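Long-range contacts in eukaryotic translation initiation factor 4 gamma 2 (Homo sapiens, PDB 4IUL), which probably acts in translation initiation as an eIF4G-family scaffold, using an all-helical MIF4G domain of HEAT repeats to interact with the helicase eIF4A: residues E170-H174 with V206-H212; L180-K184 with Y222-M226; S74-A78 with K157-L162; E119-T124 with K151-I156. All coordinates share one frame; numbering follows the deposited sequence.

Contact 1 (E170-H174 with V206-H212); sequences ESILH and VGPRLDH
In the HEAT-repeat stack of the MIF4G domain, the start of helix 170-181 meets the end of helix 193-210, which packs through Val206 and Leu210, and the turn just beyond it, reached by a His-carboxylate hydrogen bond between Glu170 and His212. The short helical segments cross at -124°. His212 NE2 donates to Glu170 OE2 over 2.9 Å, reaching it on its syn side, while the path from NE2 to Glu170 OE1 is longer and weak. Carboxylate and imidazole are only 15° from coplanar; OE1 lies in the ring plane at its edge, and OE2, the stronger acceptor, is tilted out of it.

Beneath this polar pair lies a hydrocarbon layer. Leu173 and Val206 reach tip to tip, and Leu173 CD1 sits only 3.4 Å from Val206 CG1, tighter than usual van der Waals contact. The same Leu173 CD1 packs 3.6 Å from Leu210 CD1. The other methyl of Leu210, CD2, lies over one face of the His174 ring in a CH-pi contact, 4.2 Å from its centroid.

One water stitches the two layers together: it donates to Leu210 O at 2.8 Å, makes a weak bond to Glu170 OE2, and meets His174 NE2 in the ring plane. His174 ND1 is hydrogen-bonded to the hydroxyl of Tyr222. Glu170 OE2 thus serves imidazole and water, and its carboxylate would be expected to favour a protonated His212.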
loop_
_atom_site.group_PDB
_atom_site.type_symbol
_atom_site.label_atom_id
_atom_site.label_comp_id
_atom_site.label_asym_id
_atom_site.label_seq_id
_atom_site.Cartn_x
_atom_site.Cartn_y
_atom_site.Cartn_z
ATOM N N GLU A 170 -7.573 2.805 -8.583
ATOM C CA GLU A 170 -7.984 1.444 -8.950
ATOM C C GLU A 170 -6.955 0.600 -9.686
ATOM O O GLU A 170 -6.818 -0.601 -9.438
ATOM C CB GLU A 170 -9.247 1.475 -9.819
ATOM C CG GLU A 170 -10.504 1.961 -9.137
ATOM C CD GLU A 170 -11.770 1.493 -9.867
ATOM O OE1 GLU A 170 -11.846 1.653 -11.104
ATOM O OE2 GLU A 170 -12.687 0.961 -9.202
ATOM N N SER A 171 -6.246 1.226 -10.610
ATOM C CA SER A 171 -5.265 0.518 -11.401
ATOM C C SER A 171 -4.226 -0.275 -10.605
ATOM O O SER A 171 -4.023 -1.464 -10.859
ATOM C CB SER A 171 -4.562 1.497 -12.338
ATOM O OG SER A 171 -3.734 0.791 -13.236
ATOM N N ILE A 172 -3.573 0.369 -9.643
ATOM C CA ILE A 172 -2.543 -0.316 -8.861
ATOM C C ILE A 172 -3.129 -1.380 -7.941
ATOM O O ILE A 172 -2.469 -2.382 -7.644
ATOM C CB ILE A 172 -1.680 0.682 -8.031
ATOM C CG1 ILE A 172 -0.368 0.004 -7.611
ATOM C CG2 ILE A 172 -2.420 1.135 -6.814
ATOM C CD1 ILE A 172 0.636 0.927 -6.951
ATOM N N LEU A 173 -4.363 -1.169 -7.490
ATOM C CA LEU A 173 -5.013 -2.151 -6.632
ATOM C C LEU A 173 -5.247 -3.435 -7.436
ATOM O O LEU A 173 -4.958 -4.528 -6.955
ATOM C CB LEU A 173 -6.334 -1.607 -6.096
ATOM C CG LEU A 173 -6.231 -0.527 -5.019
ATOM C CD1 LEU A 173 -7.603 0.058 -4.775
ATOM C CD2 LEU A 173 -5.659 -1.116 -3.732
ATOM N N HIS A 174 -5.756 -3.308 -8.661
ATOM C CA HIS A 174 -5.984 -4.491 -9.501
ATOM C C HIS A 174 -4.644 -5.180 -9.780
ATOM O O HIS A 174 -4.575 -6.403 -9.899
ATOM C CB HIS A 174 -6.659 -4.106 -10.832
ATOM C CG HIS A 174 -8.134 -3.868 -10.717
ATOM N ND1 HIS A 174 -9.043 -4.893 -10.561
ATOM C CD2 HIS A 174 -8.853 -2.719 -10.677
ATOM C CE1 HIS A 174 -10.256 -4.386 -10.422
ATOM N NE2 HIS A 174 -10.168 -3.069 -10.487
ATOM N N VAL A 206 -10.757 -3.041 0.146
ATOM C CA VAL A 206 -11.044 -2.306 -1.085
ATOM C C VAL A 206 -12.111 -2.917 -2.006
ATOM O O VAL A 206 -12.677 -2.225 -2.855
ATOM C CB VAL A 206 -9.726 -2.127 -1.876
ATOM C CG1 VAL A 206 -9.996 -1.825 -3.323
ATOM C CG2 VAL A 206 -8.923 -1.005 -1.259
ATOM N N GLY A 207 -12.386 -4.205 -1.827
ATOM C CA GLY A 207 -13.358 -4.895 -2.659
ATOM C C GLY A 207 -14.632 -4.157 -3.041
ATOM O O GLY A 207 -14.947 -4.049 -4.228
ATOM N N PRO A 208 -15.392 -3.642 -2.065
ATOM C CA PRO A 208 -16.638 -2.920 -2.342
ATOM C C PRO A 208 -16.517 -1.728 -3.307
ATOM O O PRO A 208 -17.352 -1.572 -4.194
ATOM C CB PRO A 208 -17.108 -2.497 -0.949
ATOM C CG PRO A 208 -16.568 -3.569 -0.078
ATOM C CD PRO A 208 -15.171 -3.761 -0.617
ATOM N N ARG A 209 -15.485 -0.899 -3.149
ATOM C CA ARG A 209 -15.329 0.259 -4.028
ATOM C C ARG A 209 -14.864 -0.100 -5.446
ATOM O O ARG A 209 -15.107 0.644 -6.396
ATOM C CB ARG A 209 -14.354 1.283 -3.423
ATOM C CG ARG A 209 -12.877 0.906 -3.498
ATOM C CD ARG A 209 -11.989 2.160 -3.571
ATOM N NE ARG A 209 -12.221 3.063 -2.445
ATOM C CZ ARG A 209 -12.146 4.392 -2.513
ATOM N NH1 ARG A 209 -11.842 4.990 -3.660
ATOM N NH2 ARG A 209 -12.392 5.125 -1.435
ATOM N N LEU A 210 -14.203 -1.243 -5.589
ATOM C CA LEU A 210 -13.701 -1.672 -6.889
ATOM C C LEU A 210 -14.762 -2.393 -7.716
ATOM O O LEU A 210 -14.753 -2.341 -8.951
ATOM C CB LEU A 210 -12.510 -2.611 -6.692
ATOM C CG LEU A 210 -11.075 -2.197 -7.036
ATOM C CD1 LEU A 210 -10.708 -0.865 -6.413
ATOM C CD2 LEU A 210 -10.142 -3.305 -6.544
ATOM N N ASP A 211 -15.684 -3.045 -7.019
ATOM C CA ASP A 211 -16.721 -3.847 -7.651
ATOM C C ASP A 211 -17.933 -3.107 -8.226
ATOM O O ASP A 211 -19.069 -3.354 -7.810
ATOM C CB ASP A 211 -17.178 -4.916 -6.649
ATOM C CG ASP A 211 -17.761 -6.144 -7.318
ATOM O OD1 ASP A 211 -17.548 -6.324 -8.537
ATOM O OD2 ASP A 211 -18.420 -6.940 -6.614
ATOM N N HIS A 212 -17.697 -2.204 -9.179
ATOM C CA HIS A 212 -18.799 -1.492 -9.816
ATOM C C HIS A 212 -19.019 -2.063 -11.210
ATOM O O HIS A 212 -18.179 -2.801 -11.732
ATOM C CB HIS A 212 -18.558 0.030 -9.857
ATOM C CG HIS A 212 -17.219 0.434 -10.398
ATOM N ND1 HIS A 212 -16.911 0.395 -11.741
ATOM C CD2 HIS A 212 -16.113 0.902 -9.771
ATOM C CE1 HIS A 212 -15.672 0.822 -11.919
ATOM N NE2 HIS A 212 -15.165 1.135 -10.739
HETATM O O HOH W 1 -12.311 -1.584 -10.160
#

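Contact 2 (L180-K184 with Y222-M226); sequences LLEKK and YFARM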
loop_
_atom_site.group_PDB
_atom_site.type_symbol
_atom_site.label_atom_id
_atom_site.label_comp_id
_atom_site.label_asym_id
_atom_site.label_seq_id
_atom_site.Cartn_x
_atom_site.Cartn_y
_atom_site.Cartn_z
ATOM N N LEU A 180 -1.124 -11.503 -6.628
ATOM C CA LEU A 180 -1.412 -12.405 -5.519
ATOM C C LEU A 180 -2.124 -13.689 -5.946
ATOM O O LEU A 180 -1.929 -14.735 -5.327
ATOM C CB LEU A 180 -2.237 -11.688 -4.443
ATOM C CG LEU A 180 -1.546 -10.552 -3.676
ATOM C CD1 LEU A 180 -2.466 -10.056 -2.563
ATOM C CD2 LEU A 180 -0.227 -11.051 -3.088
ATOM N N LEU A 181 -2.934 -13.612 -6.999
ATOM C CA LEU A 181 -3.665 -14.774 -7.497
ATOM C C LEU A 181 -2.903 -15.552 -8.571
ATOM O O LEU A 181 -3.255 -16.692 -8.886
ATOM C CB LEU A 181 -5.017 -14.347 -8.074
ATOM C CG LEU A 181 -6.169 -14.044 -7.118
ATOM C CD1 LEU A 181 -7.339 -13.463 -7.899
ATOM C CD2 LEU A 181 -6.585 -15.317 -6.399
ATOM N N GLU A 182 -1.871 -14.934 -9.136
ATOM C CA GLU A 182 -1.081 -15.577 -10.179
ATOM C C GLU A 182 -0.339 -16.797 -9.652
ATOM O O GLU A 182 0.215 -16.776 -8.551
ATOM C CB GLU A 182 -0.078 -14.589 -10.776
ATOM C CG GLU A 182 0.833 -15.199 -11.832
ATOM C CD GLU A 182 1.853 -14.211 -12.363
ATOM O OE1 GLU A 182 2.697 -13.735 -11.572
ATOM O OE2 GLU A 182 1.806 -13.907 -13.574
ATOM N N LYS A 183 -0.326 -17.855 -10.456
ATOM C CA LYS A 183 0.338 -19.098 -10.088
ATOM C C LYS A 183 1.674 -19.286 -10.802
ATOM O O LYS A 183 1.720 -19.682 -11.969
ATOM C CB LYS A 183 -0.582 -20.285 -10.393
ATOM C CG LYS A 183 0.065 -21.643 -10.184
ATOM C CD LYS A 183 0.546 -21.815 -8.758
ATOM C CE LYS A 183 1.203 -23.163 -8.578
ATOM N NZ LYS A 183 1.674 -23.341 -7.187
ATOM N N LYS A 184 2.759 -19.005 -10.091
ATOM C CA LYS A 184 4.098 -19.147 -10.644
ATOM C C LYS A 184 4.440 -20.624 -10.817
ATOM O O LYS A 184 3.965 -21.471 -10.061
ATOM C CB LYS A 184 5.114 -18.497 -9.707
ATOM C CG LYS A 184 4.932 -17.000 -9.526
ATOM C CD LYS A 184 5.286 -16.244 -10.793
ATOM C CE LYS A 184 5.324 -14.746 -10.542
ATOM N NZ LYS A 184 6.346 -14.380 -9.522
ATOM N N TYR A 222 -11.858 -12.895 -10.946
ATOM C CA TYR A 222 -11.077 -13.074 -9.720
ATOM C C TYR A 222 -11.729 -14.084 -8.777
ATOM O O TYR A 222 -11.079 -15.010 -8.287
ATOM C CB TYR A 222 -10.950 -11.754 -8.952
ATOM C CG TYR A 222 -10.143 -10.647 -9.601
ATOM C CD1 TYR A 222 -10.416 -9.311 -9.296
ATOM C CD2 TYR A 222 -9.098 -10.921 -10.489
ATOM C CE1 TYR A 222 -9.680 -8.273 -9.855
ATOM C CE2 TYR A 222 -8.347 -9.884 -11.055
ATOM C CZ TYR A 222 -8.649 -8.559 -10.732
ATOM O OH TYR A 222 -7.931 -7.516 -11.277
ATOM N N PHE A 223 -13.017 -13.887 -8.507
ATOM C CA PHE A 223 -13.729 -14.762 -7.591
ATOM C C PHE A 223 -14.005 -16.176 -8.103
ATOM O O PHE A 223 -14.308 -17.073 -7.313
ATOM C CB PHE A 223 -15.018 -14.087 -7.112
ATOM C CG PHE A 223 -14.785 -13.050 -6.050
ATOM C CD1 PHE A 223 -14.253 -11.800 -6.375
ATOM C CD2 PHE A 223 -15.038 -13.341 -4.710
ATOM C CE1 PHE A 223 -13.973 -10.855 -5.383
ATOM C CE2 PHE A 223 -14.761 -12.409 -3.709
ATOM C CZ PHE A 223 -14.225 -11.159 -4.047
ATOM N N ALA A 224 -13.906 -16.381 -9.413
ATOM C CA ALA A 224 -14.096 -17.720 -9.957
ATOM C C ALA A 224 -12.829 -18.449 -9.519
ATOM O O ALA A 224 -12.872 -19.521 -8.909
ATOM C CB ALA A 224 -14.180 -17.674 -11.471
ATOM N N ARG A 225 -11.698 -17.824 -9.820
ATOM C CA ARG A 225 -10.391 -18.348 -9.468
ATOM C C ARG A 225 -10.324 -18.667 -7.970
ATOM O O ARG A 225 -9.716 -19.660 -7.571
ATOM C CB ARG A 225 -9.332 -17.316 -9.862
ATOM C CG ARG A 225 -7.941 -17.534 -9.310
ATOM C CD ARG A 225 -7.274 -18.770 -9.867
ATOM N NE ARG A 225 -5.867 -18.807 -9.472
ATOM C CZ ARG A 225 -5.058 -19.842 -9.668
ATOM N NH1 ARG A 225 -5.510 -20.943 -10.255
ATOM N NH2 ARG A 225 -3.795 -19.772 -9.275
ATOM N N MET A 226 -10.965 -17.834 -7.151
ATOM C CA MET A 226 -10.980 -18.017 -5.700
ATOM C C MET A 226 -11.811 -19.219 -5.255
ATOM O O MET A 226 -11.437 -19.918 -4.307
ATOM C CB MET A 226 -11.506 -16.753 -5.004
ATOM C CG MET A 226 -10.496 -15.604 -4.913
ATOM S SD MET A 226 -11.228 -13.991 -4.516
ATOM C CE MET A 226 -11.453 -14.088 -2.736
#
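Leu181 and Arg225 carry this contact, joining the last turn of helix 170-181 to the C-terminal half of helix 216-227. The carbonyl oxygen of Leu181 belongs to the final helical residue, since Glu182 already leaves helical geometry, and a side chain from the neighbouring helix serves it. Arg225 NH2 donates to Leu181 O over 3.2 Å with an N-H...O angle of 148°, approaching nearly along the C=O axis. Arg225 NE adds a second, weak bond of 3.4 Å to Leu181 O, so the guanidinium straddles one acceptor with two of its nitrogens. A cation placed at a helix C terminus should be favourable there, where the helix dipole leaves partial negative charge.

The side chain of Arg225 starts out anti to the backbone N and bends at chi2 (67°), which lets its aliphatic part slide past Leu181, with Arg225 CG 3.9 Å from Leu181 CD2. Beyond it, Arg225 NH2 comes within 3.4 Å of Lys183 CB, while the Lys183 ammonium leads off to hydrogen-bond the carbonyl of Val187. Leu181 CD1 meets Tyr222 CD2 at 4.0 Å, the two side chains crossing at about a right angle.

Around the joint, Leu181 also packs on Leu199 of helix 193-210, and Met226, whose CG lies near Leu181 CD2, touches Thr246 of helix 237-251. Phe223 points away from segment 180-184 and packs on Thr246 and Val247, so helix 216-227 lies between helices 170-181 and 237-251.

Contact 3 (S74-A78 with K157-L162); sequences SSLYA and KFIGEL
Phe158 sends its ring off anti to the backbone N (chi1 -177°), which brings the CD1-CE1 side against the first turn of helix 74-87. There Phe158 CE1 comes 3.9 Å from Tyr77 CB, and the amide nitrogen of Ala78 faces the ring edge in its plane. Glu161 is folded instead: its first torsion (chi1 -73°) sets Glu161 CG 3.8 Å from Ser74 CB, and a bend at chi2 (-61°) turns the carboxylate toward Ser75, with Glu161 OE2 3.6 Å from Ser75 CB.

Small residues allow the close approach. The short segments cross at -45° with their axes 8.7 Å apart, a helix-helix packing in the middle of the HEAT-repeat array, where helix 74-87 rests on helix 141-163. No hydrogen bond links the two segments. The buried hydroxyl of Ser74 stands over the backbone of Phe158, its OG 3.6 Å from Phe158 CA, but hydrogen-bonds to the carbonyl of Pro71, just before helix 74-87.

Ala78 fits its methyl against Glu161 CB at 3.9 Å, and Ala78 CB lies 4.0 Å from Leu162 CD2. The other methyl of Leu162, CD1, lies over one face of the Phe158 ring, and both of these side chains continue onto Leu116 of helix 107-127.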
loop_
_atom_site.group_PDB
_atom_site.type_symbol
_atom_site.label_atom_id
_atom_site.label_comp_id
_atom_site.label_asym_id
_atom_site.label_seq_id
_atom_site.Cartn_x
_atom_site.Cartn_y
_atom_site.Cartn_z
ATOM N N SER A 74 0.945 0.109 8.833
ATOM C CA SER A 74 0.450 0.674 7.571
ATOM C C SER A 74 -0.664 1.678 7.852
ATOM O O SER A 74 -0.639 2.829 7.395
ATOM C CB SER A 74 -0.110 -0.425 6.662
ATOM O OG SER A 74 0.912 -1.232 6.119
ATOM N N SER A 75 -1.644 1.198 8.612
ATOM C CA SER A 75 -2.805 1.967 9.015
ATOM C C SER A 75 -2.402 3.338 9.574
ATOM O O SER A 75 -2.959 4.366 9.187
ATOM C CB SER A 75 -3.569 1.156 10.063
ATOM O OG SER A 75 -4.691 1.849 10.549
ATOM N N LEU A 76 -1.431 3.343 10.483
ATOM C CA LEU A 76 -0.950 4.575 11.093
ATOM C C LEU A 76 -0.331 5.522 10.076
ATOM O O LEU A 76 -0.632 6.718 10.070
ATOM C CB LEU A 76 0.101 4.273 12.164
ATOM C CG LEU A 76 -0.288 4.450 13.630
ATOM C CD1 LEU A 76 -1.140 3.264 14.101
ATOM C CD2 LEU A 76 0.983 4.565 14.463
ATOM N N TYR A 77 0.550 4.992 9.228
ATOM C CA TYR A 77 1.213 5.822 8.227
ATOM C C TYR A 77 0.226 6.323 7.176
ATOM O O TYR A 77 0.368 7.436 6.664
ATOM C CB TYR A 77 2.364 5.050 7.568
ATOM C CG TYR A 77 3.398 4.570 8.567
ATOM C CD1 TYR A 77 3.978 5.455 9.477
ATOM C CD2 TYR A 77 3.755 3.223 8.638
ATOM C CE1 TYR A 77 4.882 5.004 10.445
ATOM C CE2 TYR A 77 4.652 2.763 9.599
ATOM C CZ TYR A 77 5.208 3.657 10.500
ATOM O OH TYR A 77 6.062 3.196 11.475
ATOM N N ALA A 78 -0.782 5.511 6.871
ATOM C CA ALA A 78 -1.794 5.899 5.891
ATOM C C ALA A 78 -2.565 7.117 6.397
ATOM O O ALA A 78 -2.927 7.999 5.620
ATOM C CB ALA A 78 -2.755 4.737 5.626
ATOM N N LYS A 157 0.043 -4.345 1.480
ATOM C CA LYS A 157 -0.794 -3.995 2.628
ATOM C C LYS A 157 -0.871 -2.478 2.827
ATOM O O LYS A 157 -1.918 -1.944 3.206
ATOM C CB LYS A 157 -0.245 -4.657 3.893
ATOM C CG LYS A 157 -1.001 -4.341 5.180
ATOM C CD LYS A 157 -0.315 -5.010 6.378
ATOM C CE LYS A 157 -0.977 -4.654 7.708
ATOM N NZ LYS A 157 -2.417 -5.056 7.724
ATOM N N PHE A 158 0.235 -1.783 2.578
ATOM C CA PHE A 158 0.256 -0.329 2.725
ATOM C C PHE A 158 -0.589 0.307 1.612
ATOM O O PHE A 158 -1.306 1.285 1.841
ATOM C CB PHE A 158 1.704 0.187 2.689
ATOM C CG PHE A 158 1.831 1.676 2.894
ATOM C CD1 PHE A 158 1.135 2.315 3.916
ATOM C CD2 PHE A 158 2.643 2.441 2.060
ATOM C CE1 PHE A 158 1.242 3.703 4.102
ATOM C CE2 PHE A 158 2.756 3.819 2.239
ATOM C CZ PHE A 158 2.054 4.451 3.262
ATOM N N ILE A 159 -0.511 -0.267 0.415
ATOM C CA ILE A 159 -1.290 0.223 -0.716
ATOM C C ILE A 159 -2.778 0.064 -0.386
ATOM O O ILE A 159 -3.578 0.980 -0.593
ATOM C CB ILE A 159 -0.926 -0.548 -2.007
ATOM C CG1 ILE A 159 0.481 -0.130 -2.465
ATOM C CG2 ILE A 159 -1.950 -0.269 -3.104
ATOM C CD1 ILE A 159 1.082 -1.019 -3.562
ATOM N N GLY A 160 -3.147 -1.098 0.147
ATOM C CA GLY A 160 -4.533 -1.316 0.513
ATOM C C GLY A 160 -5.023 -0.235 1.468
ATOM O O GLY A 160 -6.097 0.344 1.260
ATOM N N GLU A 161 -4.238 0.059 2.503
ATOM C CA GLU A 161 -4.623 1.070 3.488
ATOM C C GLU A 161 -4.777 2.479 2.917
ATOM O O GLU A 161 -5.585 3.267 3.409
ATOM C CB GLU A 161 -3.625 1.092 4.652
ATOM C CG GLU A 161 -3.741 -0.106 5.591
ATOM C CD GLU A 161 -5.106 -0.207 6.263
ATOM O OE1 GLU A 161 -5.833 -1.185 5.995
ATOM O OE2 GLU A 161 -5.457 0.694 7.058
ATOM N N LEU A 162 -3.998 2.802 1.889
ATOM C CA LEU A 162 -4.078 4.111 1.263
ATOM C C LEU A 162 -5.327 4.175 0.381
ATOM O O LEU A 162 -6.035 5.184 0.362
ATOM C CB LEU A 162 -2.825 4.377 0.424
ATOM C CG LEU A 162 -1.497 4.583 1.176
ATOM C CD1 LEU A 162 -0.349 4.609 0.183
ATOM C CD2 LEU A 162 -1.540 5.883 1.976
#

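Contact 4 (E119-T124 with K151-I156); sequences EFENRT and KMLGNI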
loop_
_atom_site.group_PDB
_atom_site.type_symbol
_atom_site.label_atom_id
_atom_site.label_comp_id
_atom_site.label_asym_id
_atom_site.label_seq_id
_atom_site.Cartn_x
_atom_site.Cartn_y
_atom_site.Cartn_z
ATOM N N GLU A 119 7.675 2.145 -5.863
ATOM C CA GLU A 119 8.015 1.064 -4.947
ATOM C C GLU A 119 7.457 -0.257 -5.467
ATOM O O GLU A 119 8.133 -1.280 -5.410
ATOM C CB GLU A 119 7.480 1.333 -3.533
ATOM C CG GLU A 119 8.361 2.235 -2.681
ATOM C CD GLU A 119 9.703 1.602 -2.322
ATOM O OE1 GLU A 119 10.449 1.214 -3.244
ATOM O OE2 GLU A 119 10.022 1.501 -1.116
ATOM N N PHE A 120 6.238 -0.234 -6.000
ATOM C CA PHE A 120 5.641 -1.465 -6.503
ATOM C C PHE A 120 6.457 -2.116 -7.618
ATOM O O PHE A 120 6.571 -3.342 -7.661
ATOM C CB PHE A 120 4.207 -1.243 -6.996
ATOM C CG PHE A 120 3.450 -2.527 -7.228
ATOM C CD1 PHE A 120 3.064 -3.325 -6.151
ATOM C CD2 PHE A 120 3.145 -2.950 -8.514
ATOM C CE1 PHE A 120 2.386 -4.521 -6.352
ATOM C CE2 PHE A 120 2.467 -4.149 -8.727
ATOM C CZ PHE A 120 2.085 -4.938 -7.644
ATOM N N GLU A 121 7.018 -1.311 -8.516
ATOM C CA GLU A 121 7.823 -1.853 -9.611
ATOM C C GLU A 121 9.156 -2.422 -9.114
ATOM O O GLU A 121 9.579 -3.489 -9.554
ATOM C CB GLU A 121 8.083 -0.779 -10.673
ATOM C CG GLU A 121 6.901 -0.486 -11.603
ATOM C CD GLU A 121 7.111 0.768 -12.465
ATOM O OE1 GLU A 121 8.275 1.097 -12.803
ATOM O OE2 GLU A 121 6.104 1.421 -12.821
ATOM N N ASN A 122 9.809 -1.722 -8.190
ATOM C CA ASN A 122 11.091 -2.186 -7.661
ATOM C C ASN A 122 10.964 -3.437 -6.797
ATOM O O ASN A 122 11.812 -4.328 -6.862
ATOM C CB ASN A 122 11.776 -1.077 -6.857
ATOM C CG ASN A 122 11.993 0.188 -7.677
ATOM O OD1 ASN A 122 12.564 0.146 -8.769
ATOM N ND2 ASN A 122 11.535 1.319 -7.153
ATOM N N ARG A 123 9.910 -3.506 -5.992
ATOM C CA ARG A 123 9.701 -4.660 -5.124
ATOM C C ARG A 123 9.314 -5.898 -5.937
ATOM O O ARG A 123 9.552 -7.032 -5.507
ATOM C CB ARG A 123 8.631 -4.345 -4.077
ATOM C CG ARG A 123 9.021 -3.189 -3.149
ATOM C CD ARG A 123 10.226 -3.539 -2.281
ATOM N NE ARG A 123 10.685 -2.394 -1.500
ATOM C CZ ARG A 123 11.647 -2.441 -0.581
ATOM N NH1 ARG A 123 12.263 -3.588 -0.314
ATOM N NH2 ARG A 123 12.004 -1.336 0.066
ATOM N N THR A 124 8.726 -5.669 -7.111
ATOM C CA THR A 124 8.336 -6.753 -7.999
ATOM C C THR A 124 9.586 -7.336 -8.651
ATOM O O THR A 124 9.725 -8.553 -8.772
ATOM C CB THR A 124 7.398 -6.266 -9.116
ATOM O OG1 THR A 124 6.162 -5.814 -8.547
ATOM C CG2 THR A 124 7.115 -7.397 -10.095
ATOM N N LYS A 151 8.753 -8.397 1.710
ATOM C CA LYS A 151 8.699 -6.958 1.473
ATOM C C LYS A 151 7.526 -6.621 0.556
ATOM O O LYS A 151 6.841 -5.621 0.757
ATOM C CB LYS A 151 9.999 -6.458 0.830
ATOM C CG LYS A 151 11.207 -6.430 1.767
ATOM C CD LYS A 151 10.931 -5.582 3.004
ATOM C CE LYS A 151 12.154 -5.478 3.903
ATOM N NZ LYS A 151 12.647 -6.803 4.361
ATOM N N MET A 152 7.304 -7.469 -0.443
ATOM C CA MET A 152 6.226 -7.282 -1.405
ATOM C C MET A 152 4.864 -7.292 -0.716
ATOM O O MET A 152 3.982 -6.504 -1.063
ATOM C CB MET A 152 6.272 -8.386 -2.464
ATOM C CG MET A 152 5.273 -8.223 -3.602
ATOM S SD MET A 152 5.677 -6.841 -4.711
ATOM C CE MET A 152 4.701 -5.507 -3.977
ATOM N N LEU A 153 4.687 -8.180 0.258
ATOM C CA LEU A 153 3.413 -8.249 0.968
ATOM C C LEU A 153 3.210 -6.998 1.812
ATOM O O LEU A 153 2.099 -6.472 1.901
ATOM C CB LEU A 153 3.347 -9.504 1.844
ATOM C CG LEU A 153 3.466 -10.804 1.041
ATOM C CD1 LEU A 153 3.219 -12.018 1.944
ATOM C CD2 LEU A 153 2.456 -10.776 -0.090
ATOM N N GLY A 154 4.285 -6.529 2.435
ATOM C CA GLY A 154 4.193 -5.325 3.232
ATOM C C GLY A 154 3.818 -4.159 2.330
ATOM O O GLY A 154 3.032 -3.293 2.718
ATOM N N ASN A 155 4.370 -4.145 1.117
ATOM C CA ASN A 155 4.080 -3.078 0.162
ATOM C C ASN A 155 2.601 -3.091 -0.212
ATOM O O ASN A 155 1.946 -2.045 -0.230
ATOM C CB ASN A 155 4.927 -3.238 -1.108
ATOM C CG ASN A 155 5.000 -1.956 -1.927
ATOM O OD1 ASN A 155 4.411 -0.940 -1.563
ATOM N ND2 ASN A 155 5.729 -1.997 -3.041
ATOM N N ILE A 156 2.076 -4.279 -0.502
ATOM C CA ILE A 156 0.676 -4.421 -0.880
ATOM C C ILE A 156 -0.288 -4.005 0.236
ATOM O O ILE A 156 -1.308 -3.373 -0.034
ATOM C CB ILE A 156 0.373 -5.864 -1.327
ATOM C CG1 ILE A 156 1.130 -6.150 -2.632
ATOM C CG2 ILE A 156 -1.126 -6.051 -1.528
ATOM C CD1 ILE A 156 1.013 -7.567 -3.117
#
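Phe120 O is gripped twice by Thr124, and both residues lean on Met152 of the facing helix. Thr124 OG1 donates to Phe120 O over 2.7 Å, tilted from the carbonyl plane, and Thr124 N supplies the helical bond to the same oxygen. That hydroxyl bond fixes the threonine rotation, leaving Thr124 OG1 above one face of the Phe120 ring and 4.0 Å from Met152 SD.

Met152 bends at both chi2 and chi3 (-93°), curling its methyl back so that Met152 CE sits 3.5 Å from Phe120 CE1. Its sulfur lies 5.0 Å from the ring centroid, oblique to the ring, a Met-aromatic contact. Ile156 CG1 reaches the edge of the same ring.

Helices 107-127 and 141-163, consecutive in the HEAT-type array, run antiparallel here, their segments crossing at -161°. Asn155 pushes its amide across the groove between Glu119 and Arg123, with Asn155 ND2 3.5 Å from Arg123 CG; Asn155 OD1 is buried without a polar partner. On the outer flank, Arg123 lays its guanidinium against the methylenes of Lys151, with Arg123 NH1 3.7 Å from Lys151 CG, while the Lys151 ammonium leads away. Arg123 NH2 forms a long salt bridge to Glu119 OE2, 3.7 Å away, and the side chains of Arg123, Glu119 and Asn155 all touch Leu68 of helix 53-69.

Overall arrangement
From the N terminus, helix 74-87 is the first element used; contact 3 brings it onto helix 141-163, closing a loop of 78 residues. Contact 4 is nested inside that loop, pairing helix 107-127 with an earlier part of helix 141-163, which is thus shared; Phe120 and Ile159 touch between the two contacts. The chain then enters helix 170-181, used by both remaining contacts. Contact 1 joins its start to the end of helix 193-210, and contact 2 its end to helix 216-227, so the two loops cross. The His174-Tyr222 pair connects them, while Ile159 against Leu173 and Ile156 against Leu180 tie the earlier helices to the later ones.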